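Local coordinates for BT_2262 (uncharacterised lipoprotein) (Bacteroides thetaiotaomicron, PDB 5FQ8), which is of unknown function but is probably an outer-membrane-associated lipoprotein with an Ig-like domain, assembling with the outer membrane protein OMP121, at residues 16-21 against 37-42; 22-27 against 84-89; 95-100 against 123-128; 106-111 against 202-207; 194-199 against 206-211. One frame throughout, in Å; residues are numbered along the deposited sequence.

Contact 1 of 5, residues 16-21 against 37-42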
# COMPACT_ATOMS: atom_id res chain seq x y z
N THR G 16 -7.82 -15.23 48.38
CA THR G 16 -8.47 -13.94 48.41
C THR G 16 -9.04 -13.70 49.80
O THR G 16 -9.65 -14.61 50.38
CB THR G 16 -9.58 -13.88 47.35
OG1 THR G 16 -8.98 -13.77 46.06
CG2 THR G 16 -10.50 -12.70 47.59
N LEU G 17 -8.84 -12.50 50.34
CA LEU G 17 -9.32 -12.16 51.67
C LEU G 17 -9.99 -10.79 51.64
O LEU G 17 -9.36 -9.81 51.24
CB LEU G 17 -8.19 -12.19 52.69
CG LEU G 17 -8.61 -11.97 54.15
CD1 LEU G 17 -9.63 -12.99 54.55
CD2 LEU G 17 -7.41 -12.06 55.06
N GLU G 18 -11.24 -10.74 52.07
CA GLU G 18 -12.05 -9.53 52.08
C GLU G 18 -12.47 -9.21 53.50
O GLU G 18 -13.02 -10.08 54.20
CB GLU G 18 -13.30 -9.68 51.22
CG GLU G 18 -13.04 -10.09 49.79
CD GLU G 18 -14.25 -10.73 49.15
OE1 GLU G 18 -15.26 -10.92 49.86
OE2 GLU G 18 -14.18 -11.05 47.95
N ARG G 19 -12.24 -7.98 53.93
CA ARG G 19 -12.72 -7.53 55.23
C ARG G 19 -14.16 -7.07 55.12
O ARG G 19 -14.51 -6.30 54.22
CB ARG G 19 -11.85 -6.38 55.74
CG ARG G 19 -12.38 -5.80 57.03
CD ARG G 19 -11.64 -4.56 57.45
NE ARG G 19 -11.76 -3.51 56.45
CZ ARG G 19 -10.72 -2.99 55.80
NH1 ARG G 19 -9.50 -3.42 56.05
NH2 ARG G 19 -10.92 -2.03 54.91
N GLU G 20 -15.00 -7.53 56.05
CA GLU G 20 -16.38 -7.08 56.17
C GLU G 20 -16.50 -6.23 57.43
O GLU G 20 -16.32 -6.73 58.54
CB GLU G 20 -17.36 -8.25 56.24
CG GLU G 20 -17.49 -9.09 54.99
CD GLU G 20 -18.40 -10.28 55.21
OE1 GLU G 20 -18.89 -10.43 56.35
OE2 GLU G 20 -18.62 -11.05 54.26
N GLY G 21 -16.81 -4.96 57.26
CA GLY G 21 -16.96 -4.05 58.37
C GLY G 21 -15.92 -2.95 58.33
O GLY G 21 -15.12 -2.84 57.40
N GLY G 37 -16.71 -9.38 60.72
CA GLY G 37 -16.75 -10.45 59.74
C GLY G 37 -15.69 -10.30 58.67
O GLY G 37 -15.05 -9.27 58.52
N TYR G 38 -15.54 -11.37 57.90
CA TYR G 38 -14.56 -11.42 56.82
C TYR G 38 -14.88 -12.63 55.95
O TYR G 38 -15.57 -13.56 56.38
CB TYR G 38 -13.13 -11.51 57.36
CG TYR G 38 -12.97 -12.58 58.40
CD1 TYR G 38 -12.68 -13.88 58.05
CD2 TYR G 38 -13.13 -12.28 59.74
CE1 TYR G 38 -12.55 -14.85 59.00
CE2 TYR G 38 -13.00 -13.24 60.70
CZ TYR G 38 -12.70 -14.52 60.32
OH TYR G 38 -12.57 -15.49 61.29
N TYR G 39 -14.36 -12.60 54.72
CA TYR G 39 -14.56 -13.68 53.77
C TYR G 39 -13.24 -14.04 53.11
O TYR G 39 -12.51 -13.15 52.66
CB TYR G 39 -15.59 -13.31 52.70
CG TYR G 39 -15.70 -14.33 51.61
CD1 TYR G 39 -16.39 -15.51 51.81
CD2 TYR G 39 -15.10 -14.12 50.38
CE1 TYR G 39 -16.48 -16.46 50.81
CE2 TYR G 39 -15.19 -15.06 49.38
CZ TYR G 39 -15.88 -16.22 49.60
OH TYR G 39 -15.97 -17.16 48.60
N ALA G 40 -12.94 -15.33 53.04
CA ALA G 40 -11.70 -15.80 52.44
C ALA G 40 -12.00 -16.90 51.44
O ALA G 40 -12.72 -17.85 51.75
CB ALA G 40 -10.72 -16.32 53.50
N GLU G 41 -11.43 -16.77 50.25
CA GLU G 41 -11.68 -17.69 49.15
C GLU G 41 -10.37 -18.22 48.62
O GLU G 41 -9.35 -17.52 48.62
CB GLU G 41 -12.44 -16.98 48.02
CG GLU G 41 -13.19 -17.89 47.07
CD GLU G 41 -13.84 -17.10 45.97
OE1 GLU G 41 -13.12 -16.57 45.10
OE2 GLU G 41 -15.09 -17.00 45.97
N MET G 42 -10.39 -19.46 48.15
CA MET G 42 -9.22 -20.02 47.49
C MET G 42 -9.68 -20.99 46.41
O MET G 42 -10.33 -21.99 46.70
CB MET G 42 -8.31 -20.73 48.48
CG MET G 42 -7.11 -21.34 47.82
SD MET G 42 -6.11 -22.25 48.98
CE MET G 42 -7.22 -23.53 49.51

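Contact 2 of 5, residues 22-27 against 84-89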
# COMPACT_ATOMS: atom_id res chain seq x y z
N ASP G 22 -15.94 -2.13 59.37
CA ASP G 22 -15.04 -1.00 59.42
C ASP G 22 -13.61 -1.45 59.71
O ASP G 22 -13.38 -2.50 60.32
CB ASP G 22 -15.48 -0.01 60.50
CG ASP G 22 -16.92 0.35 60.38
OD1 ASP G 22 -17.39 0.44 59.23
OD2 ASP G 22 -17.57 0.52 61.42
N GLU G 23 -12.66 -0.63 59.26
CA GLU G 23 -11.26 -0.89 59.54
C GLU G 23 -10.88 -0.44 60.93
O GLU G 23 -10.13 -1.13 61.63
CB GLU G 23 -10.39 -0.20 58.50
CG GLU G 23 -8.91 -0.35 58.74
CD GLU G 23 -8.07 0.41 57.75
OE1 GLU G 23 -8.65 1.18 56.95
OE2 GLU G 23 -6.84 0.25 57.76
N LYS G 24 -11.38 0.72 61.36
CA LYS G 24 -11.14 1.24 62.70
C LYS G 24 -12.46 1.27 63.45
O LYS G 24 -13.49 1.69 62.91
CB LYS G 24 -10.51 2.63 62.64
CG LYS G 24 -9.19 2.68 61.90
CD LYS G 24 -8.60 4.07 61.90
CE LYS G 24 -7.16 4.08 61.41
NZ LYS G 24 -7.01 3.56 60.02
N ILE G 25 -12.43 0.82 64.70
CA ILE G 25 -13.61 0.70 65.54
C ILE G 25 -13.31 1.30 66.90
O ILE G 25 -12.22 1.08 67.45
CB ILE G 25 -14.05 -0.77 65.68
CG1 ILE G 25 -14.63 -1.27 64.36
CG2 ILE G 25 -15.04 -0.93 66.81
CD1 ILE G 25 -15.17 -2.66 64.45
N VAL G 26 -14.24 2.06 67.44
CA VAL G 26 -14.07 2.67 68.74
C VAL G 26 -15.21 2.22 69.64
O VAL G 26 -16.38 2.47 69.34
CB VAL G 26 -14.01 4.20 68.66
CG1 VAL G 26 -13.97 4.79 70.04
CG2 VAL G 26 -12.80 4.63 67.87
N LEU G 27 -14.86 1.54 70.72
CA LEU G 27 -15.83 1.02 71.67
C LEU G 27 -15.55 1.61 73.04
O LEU G 27 -14.42 2.01 73.35
CB LEU G 27 -15.76 -0.51 71.76
CG LEU G 27 -15.79 -1.37 70.51
CD1 LEU G 27 -15.40 -2.77 70.89
CD2 LEU G 27 -17.16 -1.37 69.90
N THR G 84 -8.19 -2.20 63.64
CA THR G 84 -7.74 -1.54 64.86
C THR G 84 -8.94 -1.16 65.73
O THR G 84 -9.85 -0.48 65.26
CB THR G 84 -6.94 -0.29 64.53
OG1 THR G 84 -5.94 -0.61 63.57
CG2 THR G 84 -6.30 0.25 65.78
N VAL G 85 -8.92 -1.59 66.99
CA VAL G 85 -10.02 -1.35 67.91
C VAL G 85 -9.53 -0.47 69.04
O VAL G 85 -8.51 -0.77 69.66
CB VAL G 85 -10.59 -2.67 68.46
CG1 VAL G 85 -11.62 -2.40 69.52
CG2 VAL G 85 -11.20 -3.47 67.34
N TYR G 86 -10.26 0.62 69.31
CA TYR G 86 -9.92 1.59 70.34
C TYR G 86 -10.94 1.56 71.47
O TYR G 86 -12.14 1.36 71.24
CB TYR G 86 -9.85 3.00 69.76
CG TYR G 86 -8.93 3.18 68.58
CD1 TYR G 86 -9.37 2.94 67.29
CD2 TYR G 86 -7.63 3.63 68.75
CE1 TYR G 86 -8.54 3.13 66.20
CE2 TYR G 86 -6.79 3.82 67.68
CZ TYR G 86 -7.25 3.56 66.40
OH TYR G 86 -6.43 3.75 65.32
N VAL G 87 -10.47 1.78 72.69
CA VAL G 87 -11.29 1.67 73.89
C VAL G 87 -11.27 2.99 74.64
O VAL G 87 -10.19 3.56 74.89
CB VAL G 87 -10.80 0.52 74.79
CG1 VAL G 87 -11.79 0.27 75.90
CG2 VAL G 87 -10.60 -0.72 73.99
N ALA G 88 -12.45 3.47 75.05
CA ALA G 88 -12.57 4.75 75.74
C ALA G 88 -12.32 4.57 77.24
O ALA G 88 -11.92 3.51 77.71
CB ALA G 88 -13.94 5.36 75.47
N ASP G 89 -12.56 5.63 78.01
CA ASP G 89 -12.27 5.65 79.43
C ASP G 89 -13.50 5.55 80.31
O ASP G 89 -13.35 5.40 81.53
CB ASP G 89 -11.50 6.93 79.79
CG ASP G 89 -10.99 6.93 81.22
OD1 ASP G 89 -9.90 6.39 81.46
OD2 ASP G 89 -11.69 7.47 82.10

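Contact 3 of 5, residues 95-100 against 123-128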
# COMPACT_ATOMS: atom_id res chain seq x y z
N LEU G 95 -16.43 15.93 74.99
CA LEU G 95 -15.77 15.28 73.87
C LEU G 95 -16.18 13.82 73.87
O LEU G 95 -15.91 13.10 74.83
CB LEU G 95 -14.26 15.42 74.00
CG LEU G 95 -13.41 15.46 72.73
CD1 LEU G 95 -14.02 16.43 71.74
CD2 LEU G 95 -12.00 15.88 73.08
N LYS G 96 -16.84 13.39 72.80
CA LYS G 96 -17.32 12.02 72.66
C LYS G 96 -16.48 11.27 71.64
O LYS G 96 -16.07 11.84 70.63
CB LYS G 96 -18.79 12.00 72.23
CG LYS G 96 -19.80 11.81 73.37
CD LYS G 96 -19.97 13.06 74.22
CE LYS G 96 -20.89 12.80 75.39
NZ LYS G 96 -20.90 13.95 76.31
N SER G 97 -16.23 9.99 71.91
CA SER G 97 -15.46 9.13 71.00
C SER G 97 -16.37 8.40 70.00
O SER G 97 -17.48 8.02 70.35
CB SER G 97 -14.65 8.12 71.80
OG SER G 97 -14.13 8.74 72.96
N GLY G 98 -15.90 8.20 68.76
CA GLY G 98 -14.55 8.54 68.36
C GLY G 98 -14.22 8.84 66.91
O GLY G 98 -13.30 9.59 66.64
N ILE G 99 -14.93 8.25 65.95
CA ILE G 99 -14.55 8.42 64.55
C ILE G 99 -15.05 9.78 64.06
O ILE G 99 -16.25 9.99 63.88
CB ILE G 99 -15.05 7.28 63.66
CG1 ILE G 99 -14.04 6.13 63.70
CG2 ILE G 99 -15.22 7.75 62.22
CD1 ILE G 99 -13.99 5.33 62.43
N TYR G 100 -14.13 10.70 63.84
CA TYR G 100 -14.45 12.05 63.41
C TYR G 100 -14.16 12.22 61.93
O TYR G 100 -13.28 11.56 61.38
CB TYR G 100 -13.67 13.08 64.21
CG TYR G 100 -14.21 13.28 65.59
CD1 TYR G 100 -13.78 12.50 66.64
CD2 TYR G 100 -15.18 14.24 65.85
CE1 TYR G 100 -14.27 12.66 67.91
CE2 TYR G 100 -15.68 14.42 67.11
CZ TYR G 100 -15.23 13.62 68.14
OH TYR G 100 -15.72 13.78 69.41
N ILE G 123 -10.44 9.77 67.66
CA ILE G 123 -10.24 10.49 68.92
C ILE G 123 -10.95 9.73 70.03
O ILE G 123 -12.17 9.59 70.01
CB ILE G 123 -10.76 11.94 68.86
CG1 ILE G 123 -10.27 12.66 67.60
CG2 ILE G 123 -10.31 12.71 70.07
CD1 ILE G 123 -10.73 14.08 67.50
N PHE G 124 -10.19 9.26 71.02
CA PHE G 124 -10.78 8.59 72.18
C PHE G 124 -10.00 9.00 73.42
O PHE G 124 -8.84 9.42 73.33
CB PHE G 124 -10.78 7.06 72.03
CG PHE G 124 -9.43 6.42 72.26
CD1 PHE G 124 -8.54 6.25 71.21
CD2 PHE G 124 -9.06 5.97 73.52
CE1 PHE G 124 -7.31 5.67 71.42
CE2 PHE G 124 -7.82 5.39 73.73
CZ PHE G 124 -6.95 5.24 72.68
N GLN G 125 -10.62 8.86 74.58
CA GLN G 125 -10.00 9.26 75.83
C GLN G 125 -9.46 8.04 76.57
O GLN G 125 -10.18 7.06 76.78
CB GLN G 125 -10.97 10.03 76.72
CG GLN G 125 -12.29 9.35 77.02
CD GLN G 125 -12.92 9.80 78.33
OE1 GLN G 125 -12.45 10.75 78.96
NE2 GLN G 125 -13.97 9.11 78.74
N MET G 126 -8.20 8.12 76.97
CA MET G 126 -7.54 7.07 77.74
C MET G 126 -7.46 7.39 79.22
O MET G 126 -7.10 6.52 80.01
CB MET G 126 -6.13 6.83 77.19
CG MET G 126 -5.82 7.64 75.94
SD MET G 126 -4.09 8.07 75.75
CE MET G 126 -3.33 6.45 75.83
N GLU G 127 -7.76 8.63 79.59
CA GLU G 127 -7.74 9.16 80.95
C GLU G 127 -8.79 10.26 81.00
O GLU G 127 -8.99 10.95 79.99
CB GLU G 127 -6.36 9.71 81.33
CG GLU G 127 -5.31 8.66 81.67
CD GLU G 127 -5.43 8.14 83.09
OE1 GLU G 127 -6.53 8.21 83.67
OE2 GLU G 127 -4.41 7.65 83.63
N PRO G 128 -9.44 10.48 82.16
CA PRO G 128 -10.65 11.30 82.16
C PRO G 128 -10.44 12.68 81.56
O PRO G 128 -11.40 13.35 81.17
CB PRO G 128 -11.00 11.40 83.65
CG PRO G 128 -10.33 10.22 84.26
CD PRO G 128 -9.06 10.06 83.51

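Contact 4 of 5, residues 106-111 against 202-207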
# COMPACT_ATOMS: atom_id res chain seq x y z
N SER G 106 -11.50 23.26 56.20
CA SER G 106 -10.13 22.93 56.57
C SER G 106 -9.21 23.19 55.39
O SER G 106 -9.48 22.74 54.27
CB SER G 106 -10.02 21.49 57.04
OG SER G 106 -10.94 21.25 58.10
N LYS G 107 -8.11 23.89 55.66
CA LYS G 107 -7.29 24.45 54.61
C LYS G 107 -5.85 24.55 55.09
O LYS G 107 -5.55 24.42 56.28
CB LYS G 107 -7.81 25.84 54.21
CG LYS G 107 -8.03 26.04 52.73
CD LYS G 107 -8.98 27.20 52.49
CE LYS G 107 -10.35 26.91 53.10
NZ LYS G 107 -10.80 25.53 52.76
N ARG G 108 -4.95 24.80 54.14
CA ARG G 108 -3.59 25.18 54.47
C ARG G 108 -3.59 26.59 55.07
O ARG G 108 -4.63 27.19 55.30
CB ARG G 108 -2.72 25.13 53.22
CG ARG G 108 -1.58 24.12 53.18
CD ARG G 108 -1.06 24.05 51.75
NE ARG G 108 0.25 23.44 51.61
CZ ARG G 108 1.39 24.13 51.61
NH1 ARG G 108 1.35 25.44 51.75
NH2 ARG G 108 2.55 23.51 51.47
N THR G 109 -2.39 27.12 55.30
CA THR G 109 -2.27 28.50 55.76
C THR G 109 -0.90 29.05 55.38
O THR G 109 -0.76 30.25 55.10
CB THR G 109 -2.50 28.59 57.27
OG1 THR G 109 -3.78 28.02 57.59
CG2 THR G 109 -2.48 30.04 57.73
N ALA G 110 0.11 28.20 55.36
CA ALA G 110 1.44 28.62 54.94
C ALA G 110 2.16 27.48 54.25
O ALA G 110 2.08 26.34 54.70
CB ALA G 110 2.24 29.12 56.13
N PRO G 111 2.84 27.77 53.13
CA PRO G 111 2.82 29.06 52.43
C PRO G 111 1.61 29.25 51.50
O PRO G 111 1.25 30.39 51.23
CB PRO G 111 4.13 29.04 51.62
CG PRO G 111 4.99 28.02 52.31
CD PRO G 111 4.02 26.98 52.76
N GLY G 202 8.36 24.40 60.43
CA GLY G 202 9.01 25.67 60.20
C GLY G 202 8.19 26.69 59.45
O GLY G 202 8.18 27.86 59.83
N GLN G 203 7.51 26.28 58.38
CA GLN G 203 6.75 27.23 57.58
C GLN G 203 5.44 26.64 57.07
O GLN G 203 4.99 26.97 55.97
CB GLN G 203 7.59 27.75 56.40
CG GLN G 203 8.03 26.68 55.40
CD GLN G 203 9.44 26.19 55.65
OE1 GLN G 203 9.82 25.89 56.78
NE2 GLN G 203 10.23 26.11 54.59
N LEU G 204 4.82 25.76 57.86
CA LEU G 204 3.54 25.15 57.54
C LEU G 204 2.56 25.36 58.68
O LEU G 204 2.97 25.53 59.84
CB LEU G 204 3.69 23.65 57.26
CG LEU G 204 3.78 23.22 55.79
CD1 LEU G 204 4.45 21.88 55.70
CD2 LEU G 204 2.40 23.14 55.17
N SER G 205 1.27 25.37 58.35
CA SER G 205 0.20 25.37 59.35
C SER G 205 -1.13 25.18 58.64
O SER G 205 -1.30 25.57 57.48
CB SER G 205 0.17 26.67 60.16
OG SER G 205 -0.64 27.63 59.53
N PHE G 206 -2.08 24.58 59.35
CA PHE G 206 -3.39 24.24 58.81
C PHE G 206 -4.46 24.77 59.75
O PHE G 206 -4.17 25.20 60.87
CB PHE G 206 -3.53 22.73 58.62
CG PHE G 206 -2.37 22.10 57.93
CD1 PHE G 206 -1.26 21.68 58.65
CD2 PHE G 206 -2.36 21.94 56.56
CE1 PHE G 206 -0.19 21.11 58.02
CE2 PHE G 206 -1.28 21.38 55.92
CZ PHE G 206 -0.19 20.96 56.66
N ASP G 207 -5.71 24.73 59.30
CA ASP G 207 -6.83 25.27 60.08
C ASP G 207 -8.01 24.30 60.05
O ASP G 207 -9.10 24.59 59.56
CB ASP G 207 -7.22 26.65 59.55
CG ASP G 207 -7.73 26.61 58.12
OD1 ASP G 207 -7.67 25.53 57.49
OD2 ASP G 207 -8.19 27.66 57.63

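Contact 5 of 5, residues 194-199 against 206-211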
# COMPACT_ATOMS: atom_id res chain seq x y z
N LEU G 194 -14.67 20.13 67.14
CA LEU G 194 -13.48 20.69 67.77
C LEU G 194 -12.64 21.38 66.72
O LEU G 194 -12.43 20.84 65.63
CB LEU G 194 -12.67 19.62 68.50
CG LEU G 194 -11.81 20.14 69.65
CD1 LEU G 194 -11.63 19.07 70.71
CD2 LEU G 194 -10.46 20.57 69.16
N LYS G 195 -12.17 22.58 67.04
CA LYS G 195 -11.34 23.38 66.16
C LYS G 195 -9.89 23.32 66.62
O LYS G 195 -9.62 23.26 67.83
CB LYS G 195 -11.79 24.85 66.14
CG LYS G 195 -11.72 25.53 67.51
CD LYS G 195 -11.33 27.00 67.45
CE LYS G 195 -12.42 27.89 66.88
NZ LYS G 195 -12.27 28.04 65.41
N TRP G 196 -8.97 23.35 65.67
CA TRP G 196 -7.59 23.63 66.01
C TRP G 196 -6.86 24.08 64.76
O TRP G 196 -7.23 23.72 63.64
CB TRP G 196 -6.89 22.43 66.66
CG TRP G 196 -6.70 21.19 65.80
CD1 TRP G 196 -5.82 21.03 64.78
CD2 TRP G 196 -7.39 19.95 65.94
NE1 TRP G 196 -5.93 19.77 64.26
CE2 TRP G 196 -6.90 19.09 64.95
CE3 TRP G 196 -8.40 19.49 66.79
CZ2 TRP G 196 -7.37 17.78 64.79
CZ3 TRP G 196 -8.87 18.20 66.63
CH2 TRP G 196 -8.35 17.36 65.64
N THR G 197 -5.86 24.92 64.97
CA THR G 197 -4.86 25.23 63.96
C THR G 197 -3.52 24.82 64.54
O THR G 197 -3.22 25.11 65.70
CB THR G 197 -4.85 26.72 63.60
OG1 THR G 197 -4.56 27.48 64.77
CG2 THR G 197 -6.19 27.14 63.04
N VAL G 198 -2.74 24.11 63.73
CA VAL G 198 -1.46 23.57 64.18
C VAL G 198 -0.40 23.98 63.18
O VAL G 198 -0.65 24.03 61.97
CB VAL G 198 -1.54 22.03 64.34
CG1 VAL G 198 -1.94 21.37 63.04
CG2 VAL G 198 -0.22 21.48 64.86
N ALA G 199 0.79 24.32 63.68
CA ALA G 199 1.90 24.80 62.87
C ALA G 199 2.98 23.72 62.80
O ALA G 199 3.37 23.16 63.83
CB ALA G 199 2.47 26.09 63.44
N PHE G 206 -2.08 24.58 59.35
CA PHE G 206 -3.39 24.24 58.81
C PHE G 206 -4.46 24.77 59.75
O PHE G 206 -4.17 25.20 60.87
CB PHE G 206 -3.53 22.73 58.62
CG PHE G 206 -2.37 22.10 57.93
CD1 PHE G 206 -1.26 21.68 58.65
CD2 PHE G 206 -2.36 21.94 56.56
CE1 PHE G 206 -0.19 21.11 58.02
CE2 PHE G 206 -1.28 21.38 55.92
CZ PHE G 206 -0.19 20.96 56.66
N ASP G 207 -5.71 24.73 59.30
CA ASP G 207 -6.83 25.27 60.08
C ASP G 207 -8.01 24.30 60.05
O ASP G 207 -9.10 24.59 59.56
CB ASP G 207 -7.22 26.65 59.55
CG ASP G 207 -7.73 26.61 58.12
OD1 ASP G 207 -7.67 25.53 57.49
OD2 ASP G 207 -8.19 27.66 57.63
N ILE G 208 -7.82 23.12 60.62
CA ILE G 208 -8.80 22.06 60.41
C ILE G 208 -9.83 22.04 61.52
O ILE G 208 -9.69 22.71 62.55
CB ILE G 208 -8.10 20.70 60.28
CG1 ILE G 208 -7.82 20.10 61.65
CG2 ILE G 208 -6.80 20.83 59.51
CD1 ILE G 208 -7.13 18.78 61.54
N ILE G 209 -10.89 21.26 61.31
CA ILE G 209 -11.98 21.15 62.26
C ILE G 209 -12.69 19.83 61.97
O ILE G 209 -12.80 19.41 60.82
CB ILE G 209 -12.92 22.37 62.17
CG1 ILE G 209 -13.87 22.43 63.36
CG2 ILE G 209 -13.69 22.36 60.86
CD1 ILE G 209 -14.51 23.78 63.55
N VAL G 210 -13.15 19.16 63.03
CA VAL G 210 -13.64 17.80 62.91
C VAL G 210 -15.04 17.66 63.50
O VAL G 210 -15.42 18.38 64.43
CB VAL G 210 -12.68 16.80 63.58
CG1 VAL G 210 -11.27 17.00 63.07
CG2 VAL G 210 -12.74 16.94 65.09
N LYS G 211 -15.80 16.72 62.94
CA LYS G 211 -17.17 16.44 63.35
C LYS G 211 -17.48 14.98 63.04
O LYS G 211 -16.92 14.40 62.10
CB LYS G 211 -18.17 17.35 62.64
CG LYS G 211 -19.63 16.94 62.81
CD LYS G 211 -20.54 17.71 61.88
CE LYS G 211 -20.69 19.14 62.36
NZ LYS G 211 -21.06 19.15 63.80

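Contact 1 of 5, residues 16-21 against 37-42
L17 and A40 meet across an antiparallel strand pair of the Ig-like domain. Strands 16-19 and 38-42 keep a regular ladder here. T16 with E41 and E18 with Y39 are hydrogen-bonded pairs, and L17 with A40 and R19 with Y38 are the non-hydrogen-bonded pairs between and beyond them. E18 N gives an almost straight bond of 2.8 Å to Y39 O, and Y39 N returns one of 2.9 Å to E18 O.

L17, R19, Y38 and A40 share the face that meets strand 78-87, where L17, R19 and Y38 touch F81. With its CG turned opposite the backbone N (chi1 -175°), L17 brings CD1 within 3.7 Å of A40 CB.

T16, E18, Y39 and E41 lie on the other face. E18 and Y39 run side by side and point the same way. E18 keeps CG beside its own N (chi1 -55°), and its extended chain leaves OE1 3.2 Å from Y39 CD2. The carboxylate is inclined 40° to the ring. E20, past the end of its strand, crosses Y39 obliquely, with OE2 4.1 Å from Y39 CB. E20 N reaches G37 O at 3.0 Å, from above the carbonyl plane. T16 OG1 makes a weak hydrogen bond to N231 of the OMP121 chain. The Y39 hydroxyl, OH, donates to the anti side of E41 OE2 at 2.8 Å.

Contact 2 of 5, residues 22-27 against 84-89
Y86 lies alongside K24, both side chains pointing the same way. K24 CB comes to the ring's edge, and K24 CE lies 4.0 Å from Y86 OH. I25 O is also near the ring plane at its edge. The ring takes this place because Y86 CG sits beside its own backbone N (chi1 -55°). V26 meets the same residue obliquely, its CG2 3.9 Å from Y86 CB. V122 of strand 120-125 packs on K24, V26 and Y86.

On the other face L27 CD1 touches V85 CG1 at 4.0 Å, and I25 CB is 4.3 Å from V85 CG2. F33 packs on both L27 and V85.

Five backbone bonds zip the strands together. Y86 N to I25 O is 2.7 Å, and L27 N to Y86 O is 2.8 Å. The pairing is parallel, with 24-27 at the edge of a mixed sheet. A parallel pairing of an early strand with the last strand is familiar from Ig-like sandwiches, where the first strand switches from one sheet to the other.

Contact 3 of 5, residues 95-100 against 123-128
Y100 and I123 cross at about a right angle. The isoleucine lies against the CD1 and CE1 atoms of the tyrosine ring. I123 CD1 is 3.5 Å from Y100 CD1, and I123 CB is 3.7 Å from Y100 CE1. The approach is oblique to the ring. I123 holds CG1 beside its own N, opposite the carbonyl carbon (chi1 -48°), and this lays the longer branch along the ring atoms. I133 and F157 pack on I123 as well.

S97 is turned toward the other strand. Its CB lies 3.4 Å from I123 O, and its OG is 3.4 Å from F124 CA. The F124 ring leads away from this segment and meets Y132 instead. Q125 adds a little packing, and its NE2 is bonded to T91 O.

The backbones run antiparallel, with a single hydrogen bond between these segments. I123 N donates to G98 O at 3.0 Å. The bond is bent, 146° at the hydrogen, and the donor is tilted from the carbonyl plane. A cis peptide bond comes just before G98.

Y100 and I121 continue the backbone pairing. Within the two segments themselves, one bent bond is joined mainly by buried apolar packing, above all that of I123 on Y100.

Contact 4 of 5, residues 106-111 against 202-207
R108 packs against L204 and F206. Among the packing contacts, L204 CD2 sits over one face of the R108 guanidinium, offset toward its rim and 3.7 Å from NH2. Further back, R108 CG is 3.9 Å from F206 CE2. The guanidinium and the ring stand nearly perpendicular, at 80°. The R108 chain runs extended from CG to NE, with CG at F206 and the guanidinium at L204. W140 packs on R108 and meets the ring of F206. With an alanine here, F206 CE2 and L204 CD2 would probably lose their neighbour and a gap would open beside W140. Elsewhere T109 CG2 lies 3.5 Å from S205 OG. P111, after a cis peptide bond, sets CD 3.4 Å from Q203 O. Another protein chain packs on Q203 and L204.

Among the hydrogen bonds, D207 N donates to K107 O at 3.0 Å, in the carbonyl plane. D207 CG stands between its own N and carbonyl carbon (chi1 63°), which turns the carboxylate back toward the K107 backbone. The charged end of K107 stays apart, with NZ 5.7 Å from D207 OD1.

Weaker CA-H contacts extend the pairing. L204 CA faces A110 O at 3.4 Å, and F206 CA faces K107 O at 3.3 Å.

This is an irregular, weakly bonded antiparallel strand pair in the branched sheet of the BT_2262-like C-terminal domain.

Contact 5 of 5, residues 194-199 against 206-211
W196 packs on I208 and V210. In this apolar group I208 CG1 lies over one face of the indole, toward its rim, and I208 CD1 is 3.4 Å from W196 CZ2. Further along the ring, W196 CH2 meets V210 CG1 at 3.9 Å. The indole is directed there by a first torsion that places CG between the backbone N and carbonyl carbon (chi1 65°). W196 NE1 is bonded to F136 O, which fixes the turn of the ring. A serine in its place would probably leave I208 and V210 with a gap beside them and F136 O without its donor.

L194 CB and V210 CG2 approach to 4.3 Å on the same side. On the other side K195 CB touches I209 CD1 at 3.9 Å, and T197 CG2 lies 3.7 Å from D207 CB.

Most of the backbone bonds are long. V210 N to L194 O is 3.2 Å. W196 N to I208 O is 3.3 Å but almost straight (177°). F206 N to V198 O is the exception, at 3.0 Å. The two return bonds, L194 N to V210 O and V198 N to F206 O, are weak.

The two segments are the arms of a hairpin, strands 193-200 and 204-211. Strand 181-188 pairs with 193-200, and T197 OG1 is hydrogen-bonded to T183 O. Strands 98-102 and 106-110 pair with 204-211, and S106 OG is hydrogen-bonded to I209 N.

From the N terminus, contact 1 closes a short loop between 16-21 and 37-42. Contact 2 starts inside that loop, at 22-27, and returns only at 84-89, so the two cross. Together they join the first strands of the Ig-like domain to both of its sheets. Contact 3 follows in series and touches contact 2 where V87 and Y86 pack on F124, at the seam between the domains. Contact 4 opens within the loop of contact 3, so these two also cross, and ties strand 106-110 to strand 204-211. Contact 5 closes the last hairpin, adding strand 193-200 to the same sheet. It shares F206 and D207 with contact 4 and meets contact 3 through Y100 and V210.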